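Local coordinates for protein polyporopepsin (Irpex lacteus, PDB 1WKR) that cleaves proteins with broad specificity as a pepsin-like aspartic endopeptidase and clots milk, at residues S183-Y188 / S206-V211; I191-R196 / F258-Q263. All blocks are in the same frame, centred on the assembly; numbering follows the deposited sequence.

Strand 207-211 and strand 190-197 run side by side in one sheet, so the two contacts share a framework and their centres lie about 12 Å apart. Backbone pairing joins them: Gly209 O receives Ile191 N, and Thr207 O receives Gln193 N, both probable hydrogen bonds. Contact 1 is a small, buried, apolar meeting of a loop with the strand that runs into the catalytic Asp212. Contact 2 is larger and more mixed: two antiparallel strands pair by backbone hydrogen bonds, with a buried face of isoleucines, glutamine and phenylalanine, and a partly exposed face where waters bridge polar groups. The one borders the active site, while the other builds the sheet farther from it.

Contact 1: S183-Y188 / S206-V211; sequences SPASAY and STAGIV. With SO4 (sulfate ion), chain E.
Ile210 pushes a methyl group, CG2, into the hollow between Ala185 and Tyr188, and meets the CB of Tyr188 at 3.5 Å. The fit depends on the branch: with CG1 lodged between the backbone N and the carbonyl carbon (chi1 74°), CG2 points at the loop while CD1 reaches along the tyrosine ring, coming within 4.0 Å of Tyr188 CD2. CG2 comes at the ring obliquely. The same CG2 lies 4.1 Å from Ala185 CB, so one methyl is held by both neighbours. Ala185 in turn is a small bump on the 3-10 turn 185-187. Its CB sits 3.6 Å from the carbonyl oxygen of Gly209 and touches the CB of Ala208 at 3.9 Å. All three residues are small, and Ala185 CA lies 5.3 Å from Gly209 CA. This is the pepsin-like fold at its active-site cleft: strand 207-211 leads directly into the catalytic Asp212, and Val211 O bonds to Thr33 OG1, as in the fireman's grip of this family. Tyr188 belongs to the cleft as well, its OH bonded to the backbone of the bound peptide. Cut back to an alanine, Tyr188 would lose its ring and hydroxyl, which would probably leave Ile210 CD1 beside a gap and the bound peptide's backbone without this hydrogen bond. Just before strand 207-211, where the chain turns a corner, Ser206 grips a sulfate ion, probably from the crystallisation liquor, its N binding O4 at 3.0 Å and its OG binding O2 at 2.7 Å.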
loop_
_atom_site.group_PDB
_atom_site.type_symbol
_atom_site.label_atom_id
_atom_site.label_comp_id
_atom_site.label_asym_id
_atom_site.label_seq_id
_atom_site.Cartn_x
_atom_site.Cartn_y
_atom_site.Cartn_z
ATOM N N SER A 183 6.418 -14.570 11.390
ATOM C CA SER A 183 5.583 -14.976 10.316
ATOM C C SER A 183 4.083 -14.888 10.660
ATOM O O SER A 183 3.757 -15.136 11.870
ATOM C CB SER A 183 5.954 -16.457 9.899
ATOM O OG SER A 183 5.199 -16.862 8.669
ATOM N N PRO A 184 3.171 -14.600 9.789
ATOM C CA PRO A 184 3.422 -14.405 8.328
ATOM C C PRO A 184 3.754 -12.970 7.924
ATOM O O PRO A 184 3.981 -12.764 6.707
ATOM C CB PRO A 184 2.100 -14.850 7.699
ATOM C CG PRO A 184 1.047 -14.498 8.738
ATOM C CD PRO A 184 1.727 -14.660 10.075
ATOM N N ALA A 185 3.803 -11.994 8.841
ATOM C CA ALA A 185 4.180 -10.625 8.428
ATOM C C ALA A 185 5.497 -10.583 7.717
ATOM O O ALA A 185 5.693 -9.763 6.812
ATOM C CB ALA A 185 4.277 -9.738 9.673
ATOM N N SER A 186 6.434 -11.496 8.040
ATOM C CA SER A 186 7.750 -11.550 7.425
ATOM C C SER A 186 7.725 -11.806 5.923
ATOM O O SER A 186 8.769 -11.520 5.269
ATOM C CB SER A 186 8.591 -12.619 8.120
ATOM O OG SER A 186 7.946 -13.904 7.910
ATOM N N ALA A 187 6.648 -12.309 5.376
ATOM C CA ALA A 187 6.567 -12.561 3.919
ATOM C C ALA A 187 6.307 -11.283 3.168
ATOM O O ALA A 187 6.464 -11.220 1.945
ATOM C CB ALA A 187 5.453 -13.580 3.669
ATOM N N TYR A 188 5.761 -10.239 3.842
ATOM C CA TYR A 188 5.390 -8.940 3.257
ATOM C C TYR A 188 6.434 -7.952 3.621
ATOM O O TYR A 188 7.548 -8.286 4.086
ATOM C CB TYR A 188 3.981 -8.577 3.810
ATOM C CG TYR A 188 2.888 -9.565 3.580
ATOM C CD1 TYR A 188 2.788 -10.723 4.458
ATOM C CD2 TYR A 188 1.985 -9.468 2.547
ATOM C CE1 TYR A 188 1.808 -11.672 4.211
ATOM C CE2 TYR A 188 1.030 -10.467 2.309
ATOM C CZ TYR A 188 0.952 -11.524 3.177
ATOM O OH TYR A 188 0.010 -12.536 2.951
ATOM N N SER A 206 3.601 -4.119 21.346
ATOM C CA SER A 206 4.636 -4.449 20.341
ATOM C C SER A 206 4.324 -5.758 19.710
ATOM O O SER A 206 4.180 -6.830 20.349
ATOM C CB SER A 206 5.975 -4.561 21.044
ATOM O OG SER A 206 6.337 -3.306 21.543
ATOM N N THR A 207 4.240 -5.757 18.377
ATOM C CA THR A 207 3.851 -6.968 17.614
ATOM C C THR A 207 4.194 -6.756 16.135
ATOM O O THR A 207 4.643 -5.683 15.734
ATOM C CB THR A 207 2.344 -7.224 17.802
ATOM O OG1 THR A 207 2.048 -8.526 17.317
ATOM C CG2 THR A 207 1.443 -6.175 17.061
ATOM N N ALA A 208 3.943 -7.787 15.346
ATOM C CA ALA A 208 4.274 -7.780 13.934
ATOM C C ALA A 208 3.055 -7.417 13.082
ATOM O O ALA A 208 1.920 -7.780 13.422
ATOM C CB ALA A 208 4.805 -9.183 13.511
ATOM N N GLY A 209 3.319 -6.803 11.930
ATOM C CA GLY A 209 2.289 -6.421 10.952
ATOM C C GLY A 209 2.955 -5.912 9.717
ATOM O O GLY A 209 4.184 -6.105 9.550
ATOM N N ILE A 210 2.210 -5.318 8.804
ATOM C CA ILE A 210 2.775 -4.958 7.512
ATOM C C ILE A 210 2.481 -3.538 7.109
ATOM O O ILE A 210 1.584 -2.896 7.662
ATOM C CB ILE A 210 2.314 -5.945 6.395
ATOM C CG1 ILE A 210 0.842 -5.710 5.997
ATOM C CG2 ILE A 210 2.548 -7.400 6.835
ATOM C CD1 ILE A 210 0.383 -6.507 4.772
ATOM N N VAL A 211 3.275 -3.040 6.174
ATOM C CA VAL A 211 3.105 -1.694 5.573
ATOM C C VAL A 211 2.649 -1.907 4.167
ATOM O O VAL A 211 3.373 -2.524 3.351
ATOM C CB VAL A 211 4.431 -0.917 5.665
ATOM C CG1 VAL A 211 4.226 0.476 5.059
ATOM C CG2 VAL A 211 4.937 -0.828 7.095
HETATM S S SO4 E . 4.650 -1.990 24.488
HETATM O O1 SO4 E . 5.506 -0.836 24.613
HETATM O O2 SO4 E . 5.559 -3.066 24.158
HETATM O O3 SO4 E . 4.026 -2.321 25.835
HETATM O O4 SO4 E . 3.679 -1.920 23.439
#

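Contact 2: I191-R196 / F258-Q263; sequences INQSIR and FTIGGQ. Unlike the reference sequence in segment 191-196: Ser194 (reference Thr).
Ile191 begins the contact by laying its CD1 obliquely against the CG2 of Ile260, 4.0 Å away. From Asn192 the backbone O turns to a water that also receives the N of Gly261, bridging strand and turn. Gln193 goes deeper, its chain extended beyond CG and running alongside both Ile260 and Phe258. Its OE1 lies 3.4 Å from Ile260 CD1 and is hydrogen-bonded by Asn308 ND2, which helps fix the rotation of the amide. NE2 approaches the edge of the Phe258 ring, 3.5 Å from CD2, with amide and ring planes 71° apart. Ser194 pairs with Thr259 through two backbone bonds, the shorter from Thr259 N to Ser194 O at 2.9 Å and the longer from Ser194 N to Thr259 O at 3.3 Å. With CG2 anti to the backbone N, Ile195 sets that methyl over the centre of one Phe258 face, a CH-pi contact 4.3 Å from the centroid, while CG1, beside the N (chi1 -48°), carries CD1 to the ring's CE2 at 3.6 Å. Arg196 joins through water: NH1 donates to one that also meets Thr259 OG1. Beyond Ile260, a type I' turn through Gly261 and Gly262 reverses the chain into strand 263-267. Strand 256-260 is thus the first arm of a beta-hairpin and pairs antiparallel with strand 190-197, in the C-terminal-lobe sheet of a pepsin-like aspartic proteinase.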
loop_
_atom_site.group_PDB
_atom_site.type_symbol
_atom_site.label_atom_id
_atom_site.label_comp_id
_atom_site.label_asym_id
_atom_site.label_seq_id
_atom_site.Cartn_x
_atom_site.Cartn_y
_atom_site.Cartn_z
ATOM N N ILE A 191 6.973 -5.380 9.631
ATOM C CA ILE A 191 7.757 -4.733 10.663
ATOM C C ILE A 191 7.137 -5.035 12.035
ATOM O O ILE A 191 5.996 -5.474 12.128
ATOM C CB ILE A 191 7.843 -3.182 10.466
ATOM C CG1 ILE A 191 6.459 -2.527 10.618
ATOM C CG2 ILE A 191 8.423 -2.857 9.071
ATOM C CD1 ILE A 191 6.499 -1.023 10.619
ATOM N N ASN A 192 7.903 -4.759 13.083
ATOM C CA ASN A 192 7.388 -4.708 14.419
ATOM C C ASN A 192 7.077 -3.289 14.834
ATOM O O ASN A 192 7.871 -2.390 14.519
ATOM C CB ASN A 192 8.418 -5.341 15.382
ATOM C CG ASN A 192 8.734 -6.771 14.980
ATOM O OD1 ASN A 192 10.020 -7.095 14.905
ATOM N ND2 ASN A 192 7.851 -7.557 14.682
ATOM N N GLN A 193 5.949 -3.068 15.523
ATOM C CA GLN A 193 5.669 -1.730 16.044
ATOM C C GLN A 193 4.761 -1.863 17.255
ATOM O O GLN A 193 4.140 -2.925 17.449
ATOM C CB GLN A 193 4.991 -0.826 14.978
ATOM C CG GLN A 193 3.504 -1.051 14.851
ATOM C CD GLN A 193 2.902 -0.284 13.666
ATOM O OE1 GLN A 193 3.606 0.421 12.943
ATOM N NE2 GLN A 193 1.590 -0.409 13.503
ATOM N N SER A 194 4.598 -0.782 18.006
ATOM C CA SER A 194 3.531 -0.631 18.963
ATOM C C SER A 194 2.764 0.640 18.649
ATOM O O SER A 194 3.257 1.512 17.936
ATOM C CB SER A 194 4.069 -0.602 20.394
ATOM O OG SER A 194 4.745 0.630 20.583
ATOM N N ILE A 195 1.562 0.749 19.216
ATOM C CA ILE A 195 0.695 1.891 19.040
ATOM C C ILE A 195 0.124 2.308 20.385
ATOM O O ILE A 195 -0.405 1.449 21.135
ATOM C CB ILE A 195 -0.486 1.593 18.045
ATOM C CG1 ILE A 195 0.012 0.929 16.742
ATOM C CG2 ILE A 195 -1.225 2.912 17.732
ATOM C CD1 ILE A 195 -1.186 0.537 15.830
ATOM N N ARG A 196 0.180 3.581 20.678
ATOM C CA ARG A 196 -0.507 4.158 21.855
ATOM C C ARG A 196 -1.345 5.306 21.423
ATOM O O ARG A 196 -1.126 5.958 20.377
ATOM C CB ARG A 196 0.505 4.540 22.925
ATOM C CG ARG A 196 1.111 5.641 22.791
ATOM C CD ARG A 196 1.797 6.266 24.245
ATOM N NE ARG A 196 2.392 7.519 23.807
ATOM C CZ ARG A 196 3.507 7.640 23.223
ATOM N NH1 ARG A 196 4.228 6.486 22.987
ATOM N NH2 ARG A 196 4.076 8.693 22.802
ATOM N N PHE A 258 2.992 5.790 16.987
ATOM C CA PHE A 258 3.515 4.478 16.523
ATOM C C PHE A 258 4.999 4.478 16.878
ATOM O O PHE A 258 5.763 5.366 16.497
ATOM C CB PHE A 258 3.387 4.398 14.995
ATOM C CG PHE A 258 1.943 4.259 14.542
ATOM C CD1 PHE A 258 1.036 5.334 14.607
ATOM C CD2 PHE A 258 1.503 3.078 13.951
ATOM C CE1 PHE A 258 -0.258 5.187 14.165
ATOM C CE2 PHE A 258 0.211 2.940 13.518
ATOM C CZ PHE A 258 -0.690 4.004 13.626
ATOM N N THR A 259 5.436 3.442 17.563
ATOM C CA THR A 259 6.880 3.274 17.872
ATOM C C THR A 259 7.422 2.266 16.899
ATOM O O THR A 259 7.006 1.115 16.893
ATOM C CB THR A 259 7.096 2.811 19.277
ATOM O OG1 THR A 259 6.540 3.775 20.209
ATOM C CG2 THR A 259 8.610 2.655 19.597
ATOM N N ILE A 260 8.352 2.751 16.050
ATOM C CA ILE A 260 8.950 1.922 14.957
ATOM C C ILE A 260 10.419 2.247 14.908
ATOM O O ILE A 260 10.832 3.407 14.836
ATOM C CB ILE A 260 8.318 2.306 13.593
ATOM C CG1 ILE A 260 6.807 2.105 13.610
ATOM C CG2 ILE A 260 9.006 1.517 12.478
ATOM C CD1 ILE A 260 6.094 2.696 12.384
ATOM N N GLY A 261 11.276 1.214 14.978
ATOM C CA GLY A 261 12.709 1.448 14.877
ATOM C C GLY A 261 13.271 2.325 15.992
ATOM O O GLY A 261 14.281 2.999 15.740
ATOM N N GLY A 262 12.611 2.348 17.149
ATOM C CA GLY A 262 13.079 3.164 18.277
ATOM C C GLY A 262 12.631 4.597 18.187
ATOM O O GLY A 262 13.014 5.412 19.083
ATOM N N GLN A 263 11.843 4.988 17.190
ATOM C CA GLN A 263 11.384 6.362 17.019
ATOM C C GLN A 263 9.862 6.434 17.102
ATOM O O GLN A 263 9.148 5.441 16.804
ATOM C CB GLN A 263 11.848 6.920 15.747
ATOM C CG GLN A 263 13.401 7.093 15.699
ATOM C CD GLN A 263 14.033 8.043 16.728
ATOM O OE1 GLN A 263 15.318 7.735 17.025
ATOM N NE2 GLN A 263 13.429 8.995 17.166
HETATM O O HOH W 1 10.284 -1.451 15.191
HETATM O O HOH W 2 3.771 3.557 20.570
HETATM O O HOH W 3 6.055 6.429 20.875
#